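PDB 3H1T: type I site-specific restriction-modification system, R (Restriction) subunit from Vibrio vulnificus, which probably binds ATP and DNA and, as the motor-bearing restriction subunit of a type I enzyme, probably couples ATP hydrolysis to DNA translocation and cleavage. Local coordinates for residues A[81-86]-A[166-171]; A[184-189]-A[356-361]. All blocks are in the same frame, centred on the assembly; numbering follows the deposited sequence.

Contact 1: residues A[81-86]-A[166-171]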
ATOM      1  N   LYS A  81      17.019  17.487  -4.970  1.00 27.47           N
ATOM      2  CA  LYS A  81      16.758  17.272  -3.557  1.00 28.16           C
ATOM      3  C   LYS A  81      17.286  18.423  -2.728  1.00 28.76           C
ATOM      4  O   LYS A  81      18.449  18.809  -2.855  1.00 29.33           O
ATOM      5  CB  LYS A  81      17.381  15.939  -3.091  1.00 32.31           C
ATOM      6  CG  LYS A  81      16.887  14.731  -3.886  1.00 32.92           C
ATOM      7  CD  LYS A  81      17.001  13.416  -3.127  1.00 36.47           C
ATOM      8  CE  LYS A  81      18.419  12.913  -3.012  1.00 40.81           C
ATOM      9  NZ  LYS A  81      18.410  11.445  -2.766  1.00 42.39           N
ATOM     10  N   TYR A  82      16.416  19.002  -1.907  1.00 36.36           N
ATOM     11  CA  TYR A  82      16.838  20.098  -1.049  1.00 36.93           C
ATOM     12  C   TYR A  82      17.804  19.508  -0.031  1.00 36.71           C
ATOM     13  O   TYR A  82      18.845  20.082   0.293  1.00 37.02           O
ATOM     14  CB  TYR A  82      15.656  20.702  -0.313  1.00 32.19           C
ATOM     15  CG  TYR A  82      16.113  21.764   0.640  1.00 34.03           C
ATOM     16  CD1 TYR A  82      16.752  22.909   0.168  1.00 36.47           C
ATOM     17  CD2 TYR A  82      15.934  21.620   2.012  1.00 34.24           C
ATOM     18  CE1 TYR A  82      17.199  23.891   1.040  1.00 37.00           C
ATOM     19  CE2 TYR A  82      16.379  22.594   2.894  1.00 37.24           C
ATOM     20  CZ  TYR A  82      17.009  23.728   2.403  1.00 37.66           C
ATOM     21  OH  TYR A  82      17.440  24.700   3.275  1.00 39.46           O
ATOM     22  N   THR A  83      17.419  18.339   0.456  1.00 30.72           N
ATOM     23  CA  THR A  83      18.175  17.579   1.425  1.00 32.56           C
ATOM     24  C   THR A  83      18.204  16.144   0.900  1.00 32.91           C
ATOM     25  O   THR A  83      17.538  15.829  -0.093  1.00 33.44           O
ATOM     26  CB  THR A  83      17.502  17.695   2.804  1.00 37.65           C
ATOM     27  OG1 THR A  83      18.198  18.682   3.571  1.00 41.63           O
ATOM     28  CG2 THR A  83      17.505  16.403   3.542  1.00 37.23           C
ATOM     29  N   ARG A  84      19.010  15.295   1.527  1.00 34.23           N
ATOM     30  CA  ARG A  84      19.138  13.913   1.104  1.00 34.48           C
ATOM     31  C   ARG A  84      17.783  13.243   1.188  1.00 34.23           C
ATOM     32  O   ARG A  84      17.359  12.580   0.245  1.00 33.82           O
ATOM     33  CB  ARG A  84      20.150  13.156   1.977  1.00 52.38           C
ATOM     34  CG  ARG A  84      20.523  11.783   1.414  1.00 57.98           C
ATOM     35  CD  ARG A  84      20.323  10.667   2.423  1.00 62.84           C
ATOM     36  NE  ARG A  84      21.424  10.537   3.378  1.00 66.21           N
ATOM     37  CZ  ARG A  84      21.292   9.931   4.553  1.00 66.98           C
ATOM     38  NH1 ARG A  84      20.116   9.429   4.891  1.00 67.44           N
ATOM     39  NH2 ARG A  84      22.322   9.809   5.382  1.00 67.48           N
ATOM     40  N   ASP A  85      17.103  13.438   2.314  1.00 34.19           N
ATOM     41  CA  ASP A  85      15.793  12.854   2.552  1.00 33.41           C
ATOM     42  C   ASP A  85      14.667  13.822   2.252  1.00 33.48           C
ATOM     43  O   ASP A  85      13.557  13.657   2.762  1.00 32.81           O
ATOM     44  CB  ASP A  85      15.680  12.391   4.008  1.00 35.31           C
ATOM     45  CG  ASP A  85      16.620  11.252   4.333  1.00 36.81           C
ATOM     46  OD1 ASP A  85      16.756  10.351   3.482  1.00 39.16           O
ATOM     47  OD2 ASP A  85      17.213  11.244   5.434  1.00 38.89           O
ATOM     48  N   PHE A  86      14.946  14.827   1.425  1.00 34.26           N
ATOM     49  CA  PHE A  86      13.910  15.803   1.102  1.00 34.55           C
ATOM     50  C   PHE A  86      13.910  16.320  -0.341  1.00 33.71           C
ATOM     51  O   PHE A  86      14.447  17.391  -0.634  1.00 33.31           O
ATOM     52  CB  PHE A  86      13.981  16.971   2.097  1.00 29.21           C
ATOM     53  CG  PHE A  86      12.736  17.820   2.139  1.00 29.20           C
ATOM     54  CD1 PHE A  86      12.560  18.878   1.249  1.00 30.15           C
ATOM     55  CD2 PHE A  86      11.743  17.576   3.084  1.00 29.25           C
ATOM     56  CE1 PHE A  86      11.421  19.671   1.310  1.00 29.41           C
ATOM     57  CE2 PHE A  86      10.603  18.369   3.149  1.00 27.79           C
ATOM     58  CZ  PHE A  86      10.446  19.415   2.264  1.00 29.12           C
ATOM     59  N   THR A 166      12.311  19.898  12.178  1.00 36.64           N
ATOM     60  CA  THR A 166      11.524  18.694  12.294  1.00 33.40           C
ATOM     61  C   THR A 166      11.175  18.310  10.868  1.00 32.39           C
ATOM     62  O   THR A 166      11.295  17.145  10.483  1.00 33.04           O
ATOM     63  CB  THR A 166      10.252  18.919  13.103  1.00 41.45           C
ATOM     64  OG1 THR A 166      10.594  19.521  14.356  1.00 40.58           O
ATOM     65  CG2 THR A 166       9.571  17.580  13.382  1.00 39.82           C
ATOM     66  N   LEU A 167      10.790  19.300  10.071  1.00 32.04           N
ATOM     67  CA  LEU A 167      10.433  19.061   8.684  1.00 30.00           C
ATOM     68  C   LEU A 167      11.563  18.373   7.940  1.00 29.35           C
ATOM     69  O   LEU A 167      11.311  17.544   7.067  1.00 30.09           O
ATOM     70  CB  LEU A 167      10.106  20.374   7.976  1.00 26.00           C
ATOM     71  CG  LEU A 167       9.482  20.181   6.586  1.00 27.69           C
ATOM     72  CD1 LEU A 167       8.003  19.918   6.772  1.00 25.11           C
ATOM     73  CD2 LEU A 167       9.668  21.415   5.713  1.00 27.43           C
ATOM     74  N   LEU A 168      12.804  18.708   8.292  1.00 29.67           N
ATOM     75  CA  LEU A 168      13.966  18.126   7.626  1.00 30.07           C
ATOM     76  C   LEU A 168      14.637  17.012   8.418  1.00 30.89           C
ATOM     77  O   LEU A 168      15.657  16.476   7.984  1.00 32.44           O
ATOM     78  CB  LEU A 168      15.008  19.198   7.313  1.00 26.89           C
ATOM     79  CG  LEU A 168      14.597  20.403   6.456  1.00 26.92           C
ATOM     80  CD1 LEU A 168      15.800  21.324   6.269  1.00 24.77           C
ATOM     81  CD2 LEU A 168      14.056  19.936   5.106  1.00 23.11           C
ATOM     82  N   SER A 169      14.077  16.663   9.573  1.00 31.09           N
ATOM     83  CA  SER A 169      14.639  15.596  10.404  1.00 32.35           C
ATOM     84  C   SER A 169      14.860  14.361   9.529  1.00 31.96           C
ATOM     85  O   SER A 169      13.935  13.886   8.889  1.00 30.89           O
ATOM     86  CB  SER A 169      13.664  15.299  11.553  1.00 39.76           C
ATOM     87  OG  SER A 169      14.109  14.234  12.374  1.00 43.77           O
ATOM     88  N   PRO A 170      16.097  13.829   9.497  1.00 33.45           N
ATOM     89  CA  PRO A 170      16.497  12.655   8.709  1.00 34.41           C
ATOM     90  C   PRO A 170      15.715  11.370   8.943  1.00 34.50           C
ATOM     91  O   PRO A 170      15.234  11.117  10.049  1.00 34.35           O
ATOM     92  CB  PRO A 170      17.989  12.495   9.059  1.00 26.53           C
ATOM     93  CG  PRO A 170      18.423  13.910   9.382  1.00 27.38           C
ATOM     94  CD  PRO A 170      17.254  14.361  10.243  1.00 28.33           C
ATOM     95  N   TYR A 171      15.557  10.579   7.885  1.00 40.75           N
ATOM     96  CA  TYR A 171      14.896   9.296   7.996  1.00 43.40           C
ATOM     97  C   TYR A 171      15.916   8.446   8.721  1.00 46.08           C
ATOM     98  O   TYR A 171      17.046   8.874   8.985  1.00 46.42           O
ATOM     99  CB  TYR A 171      14.647   8.624   6.624  1.00 45.99           C
ATOM    100  CG  TYR A 171      13.614   9.247   5.734  1.00 46.70           C
ATOM    101  CD1 TYR A 171      12.521   9.932   6.260  1.00 47.54           C
ATOM    102  CD2 TYR A 171      13.709   9.117   4.361  1.00 48.37           C
ATOM    103  CE1 TYR A 171      11.539  10.480   5.426  1.00 48.81           C
ATOM    104  CE2 TYR A 171      12.740   9.657   3.516  1.00 50.31           C
ATOM    105  CZ  TYR A 171      11.661  10.338   4.054  1.00 49.26           C
ATOM    106  OH  TYR A 171      10.730  10.892   3.212  1.00 49.87           O
TER

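Contact 2: residues A[184-189]-A[356-361]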
ATOM      1  N   GLN A 184       7.548   8.151   0.994  1.00 25.26           N
ATOM      2  CA  GLN A 184       8.111   9.436   1.330  1.00 25.22           C
ATOM      3  C   GLN A 184       7.040  10.528   1.240  1.00 26.38           C
ATOM      4  O   GLN A 184       7.024  11.438   2.066  1.00 26.79           O
ATOM      5  CB  GLN A 184       9.278   9.748   0.399  1.00 28.60           C
ATOM      6  CG  GLN A 184      10.534   8.950   0.693  1.00 33.50           C
ATOM      7  CD  GLN A 184      11.678   9.320  -0.219  1.00 37.71           C
ATOM      8  OE1 GLN A 184      12.006  10.491  -0.347  1.00 39.21           O
ATOM      9  NE2 GLN A 184      12.296   8.323  -0.853  1.00 36.88           N
ATOM     10  N   ILE A 185       6.164  10.452   0.233  1.00 24.46           N
ATOM     11  CA  ILE A 185       5.091  11.427   0.077  1.00 24.37           C
ATOM     12  C   ILE A 185       4.246  11.352   1.333  1.00 23.56           C
ATOM     13  O   ILE A 185       3.984  12.352   1.990  1.00 25.18           O
ATOM     14  CB  ILE A 185       4.146  11.090  -1.116  1.00 32.66           C
ATOM     15  CG1 ILE A 185       4.951  10.925  -2.405  1.00 35.22           C
ATOM     16  CG2 ILE A 185       3.098  12.171  -1.283  1.00 32.65           C
ATOM     17  CD1 ILE A 185       5.878  12.052  -2.663  1.00 42.28           C
ATOM     18  N   ALA A 186       3.834  10.135   1.663  1.00 25.72           N
ATOM     19  CA  ALA A 186       3.018   9.896   2.835  1.00 26.89           C
ATOM     20  C   ALA A 186       3.686  10.458   4.088  1.00 28.59           C
ATOM     21  O   ALA A 186       3.101  11.258   4.816  1.00 29.26           O
ATOM     22  CB  ALA A 186       2.780   8.406   2.996  1.00 22.45           C
ATOM     23  N   ILE A 187       4.922  10.045   4.327  1.00 28.11           N
ATOM     24  CA  ILE A 187       5.646  10.497   5.498  1.00 29.74           C
ATOM     25  C   ILE A 187       5.768  12.007   5.628  1.00 29.75           C
ATOM     26  O   ILE A 187       5.480  12.558   6.686  1.00 32.61           O
ATOM     27  CB  ILE A 187       7.063   9.875   5.540  1.00 29.79           C
ATOM     28  CG1 ILE A 187       6.949   8.350   5.654  1.00 28.78           C
ATOM     29  CG2 ILE A 187       7.842  10.442   6.714  1.00 29.92           C
ATOM     30  CD1 ILE A 187       8.217   7.624   5.309  1.00 27.91           C
ATOM     31  N   ASN A 188       6.190  12.677   4.562  1.00 31.11           N
ATOM     32  CA  ASN A 188       6.362  14.124   4.574  1.00 31.13           C
ATOM     33  C   ASN A 188       5.062  14.915   4.753  1.00 31.78           C
ATOM     34  O   ASN A 188       5.049  15.940   5.438  1.00 31.95           O
ATOM     35  CB  ASN A 188       7.071  14.567   3.292  1.00 44.50           C
ATOM     36  CG  ASN A 188       8.545  14.172   3.270  1.00 47.14           C
ATOM     37  OD1 ASN A 188       9.008  13.365   4.080  1.00 47.49           O
ATOM     38  ND2 ASN A 188       9.285  14.740   2.329  1.00 50.56           N
ATOM     39  N   ARG A 189       3.971  14.449   4.150  1.00 26.83           N
ATOM     40  CA  ARG A 189       2.703  15.161   4.282  1.00 26.89           C
ATOM     41  C   ARG A 189       2.117  15.006   5.671  1.00 26.28           C
ATOM     42  O   ARG A 189       1.355  15.860   6.126  1.00 25.38           O
ATOM     43  CB  ARG A 189       1.689  14.674   3.251  1.00 29.07           C
ATOM     44  CG  ARG A 189       2.128  14.956   1.841  1.00 29.93           C
ATOM     45  CD  ARG A 189       0.983  14.864   0.874  1.00 29.55           C
ATOM     46  NE  ARG A 189       1.436  15.130  -0.481  1.00 28.40           N
ATOM     47  CZ  ARG A 189       0.694  14.937  -1.561  1.00 26.14           C
ATOM     48  NH1 ARG A 189      -0.549  14.478  -1.442  1.00 25.88           N
ATOM     49  NH2 ARG A 189       1.207  15.167  -2.757  1.00 21.54           N
ATOM     50  N   PRO A 356      -8.168  12.122   2.982  1.00 22.94           N
ATOM     51  CA  PRO A 356      -6.775  11.672   2.980  1.00 21.86           C
ATOM     52  C   PRO A 356      -5.767  12.705   2.483  1.00 20.79           C
ATOM     53  O   PRO A 356      -6.043  13.452   1.548  1.00 20.92           O
ATOM     54  CB  PRO A 356      -6.826  10.420   2.101  1.00 25.56           C
ATOM     55  CG  PRO A 356      -7.960  10.725   1.135  1.00 26.72           C
ATOM     56  CD  PRO A 356      -8.992  11.309   2.064  1.00 26.69           C
ATOM     57  N   ILE A 357      -4.604  12.751   3.126  1.00 27.52           N
ATOM     58  CA  ILE A 357      -3.548  13.678   2.722  1.00 27.32           C
ATOM     59  C   ILE A 357      -2.769  13.067   1.553  1.00 27.09           C
ATOM     60  O   ILE A 357      -2.038  13.747   0.837  1.00 27.49           O
ATOM     61  CB  ILE A 357      -2.621  14.015   3.930  1.00 34.75           C
ATOM     62  CG1 ILE A 357      -2.062  12.752   4.582  1.00 33.56           C
ATOM     63  CG2 ILE A 357      -3.421  14.767   4.976  1.00 34.41           C
ATOM     64  CD1 ILE A 357      -0.872  12.176   3.897  1.00 41.10           C
ATOM     65  N   TYR A 358      -2.970  11.764   1.367  1.00 26.69           N
ATOM     66  CA  TYR A 358      -2.345  11.011   0.298  1.00 26.39           C
ATOM     67  C   TYR A 358      -3.032   9.656   0.129  1.00 28.56           C
ATOM     68  O   TYR A 358      -3.490   9.052   1.104  1.00 27.81           O
ATOM     69  CB  TYR A 358      -0.855  10.799   0.592  1.00 29.91           C
ATOM     70  CG  TYR A 358      -0.102  10.124  -0.530  1.00 27.20           C
ATOM     71  CD1 TYR A 358      -0.045  10.700  -1.797  1.00 28.42           C
ATOM     72  CD2 TYR A 358       0.540   8.908  -0.335  1.00 25.86           C
ATOM     73  CE1 TYR A 358       0.649  10.082  -2.841  1.00 25.73           C
ATOM     74  CE2 TYR A 358       1.230   8.276  -1.371  1.00 24.57           C
ATOM     75  CZ  TYR A 358       1.283   8.870  -2.621  1.00 26.23           C
ATOM     76  OH  TYR A 358       1.982   8.269  -3.638  1.00 23.47           O
ATOM     77  N   THR A 359      -3.113   9.207  -1.120  1.00 24.77           N
ATOM     78  CA  THR A 359      -3.704   7.925  -1.454  1.00 24.17           C
ATOM     79  C   THR A 359      -2.788   7.167  -2.409  1.00 25.42           C
ATOM     80  O   THR A 359      -2.417   7.683  -3.456  1.00 24.17           O
ATOM     81  CB  THR A 359      -5.074   8.063  -2.184  1.00 26.33           C
ATOM     82  OG1 THR A 359      -6.052   8.635  -1.310  1.00 27.94           O
ATOM     83  CG2 THR A 359      -5.557   6.693  -2.639  1.00 26.10           C
ATOM     84  N   TYR A 360      -2.404   5.948  -2.038  1.00 29.64           N
ATOM     85  CA  TYR A 360      -1.592   5.102  -2.906  1.00 26.77           C
ATOM     86  C   TYR A 360      -2.465   3.884  -3.151  1.00 26.40           C
ATOM     87  O   TYR A 360      -2.564   3.011  -2.293  1.00 28.54           O
ATOM     88  CB  TYR A 360      -0.274   4.678  -2.243  1.00 28.08           C
ATOM     89  CG  TYR A 360       0.675   4.016  -3.227  1.00 28.69           C
ATOM     90  CD1 TYR A 360       1.237   4.740  -4.281  1.00 30.77           C
ATOM     91  CD2 TYR A 360       0.955   2.652  -3.151  1.00 29.87           C
ATOM     92  CE1 TYR A 360       2.058   4.116  -5.235  1.00 30.19           C
ATOM     93  CE2 TYR A 360       1.769   2.024  -4.095  1.00 29.51           C
ATOM     94  CZ  TYR A 360       2.315   2.759  -5.136  1.00 29.98           C
ATOM     95  OH  TYR A 360       3.096   2.138  -6.082  1.00 31.25           O
ATOM     96  N   SER A 361      -3.090   3.821  -4.326  1.00 25.08           N
ATOM     97  CA  SER A 361      -4.004   2.738  -4.677  1.00 23.09           C
ATOM     98  C   SER A 361      -3.376   1.428  -5.108  1.00 22.93           C
ATOM     99  O   SER A 361      -2.163   1.303  -5.216  1.00 24.42           O
ATOM    100  CB  SER A 361      -4.965   3.200  -5.776  1.00 20.73           C
ATOM    101  OG  SER A 361      -4.313   3.354  -7.021  1.00 21.02           O
TER

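Contact 1: residues A[81-86]-A[166-171]
The carboxylate of Asp85 is gripped at both oxygens. OD2 takes the backbone N-H of Tyr171, with N to OD2 at 3.0 Å and a fairly straight N-H...O angle of 160°, although the donor comes from well above the carboxylate plane. With CG beside its own backbone N (chi1 -66°), Asp85 swings OD2 to that N-H. OD1 is hydrogen-bonded to NE2 of His173, so two partners should fix the rotation of this buried acid and may favour its charged form. CB of Asp85 rests over one face of the Tyr171 ring, 4.1 Å from the centroid; the two side chains run alongside with opposite headings, carboxylate and ring planes tilted by 33°.

Leu168 serves two aromatic rings with its two methyls. CD2 sits over a face of Phe86, 4.0 Å from the centroid, and CD1 meets the edge of Tyr82, 3.7 Å from CE2. A type I turn carries Asp85 and Phe86, with Tyr82 just before it in a classic beta bulge. This corner joins strands 75-81 and 86-93 of the N-terminal mixed sheet, probably the endonuclease domain as in HsdR relatives, and Phe86 touches Leu153 of helix 146-157 and Asn188 of helix 181-195.

Contact 2: residues A[184-189]-A[356-361]
Extended from CG to NE (chi3 -180°), the side chain of Arg189 carries NH1 to O of Ile357, while Tyr358 has CG anti to its backbone N (chi1 -175°) and turns its ring toward the helix. NH1 of Arg189 gives a hydrogen bond of 2.8 Å to O of Ile357. The oxygen lies in the guanidinium plane and the donor in the carbonyl plane, with an N-H...O angle of 163°, so both flat groups are aligned for the bond. The aliphatic part of the arginine packs as well: its CB touches CD1 of Ile357 at 3.6 Å.

Helix 184-189 and strand 358-360 run nearly antiparallel, their short axes 8.8 Å apart. The strand is an edge strand of the seven-stranded parallel sheet, beside 200-205, consistent with the RecA-like ATPase domain of superfamily 2 helicases, and the helix, part of 181-195, leads into that neighbouring strand.

Over the Tyr358 ring comes CG2 of Ile185, 3.7 Å from the centroid, in a CH-pi contact displaced toward the rim. CB of Ala186 approaches from the same side of the ring plane but at the CD2 flank, 4.0 Å from CD2. The guanidinium stands steeply to the ring, and its NH1 lies 3.8 Å from CD1 of Tyr358. Farther along the strand, the ring of Tyr360 stacks on Tyr182, one turn earlier in the same helix.

In the fold
Helix 181-195 is the element that the two contacts share. Both segments of contact 1 precede those of contact 2 along the chain, and the centres of the contacts lie about 16 Å apart. The helix supplies one half of contact 2 and also borders contact 1: Tyr171 OH is probably hydrogen-bonded to OD1 of Asn188, 3.1 Å away, and the Tyr171 ring packs on Ile187. One surface of the helix thus receives the turn of the N-terminal mixed sheet and the connection after helix 164-167, while another meets edge strand 358-360 of the parallel ATPase-like sheet. The N-terminal region is thereby packed directly against the first motor domain.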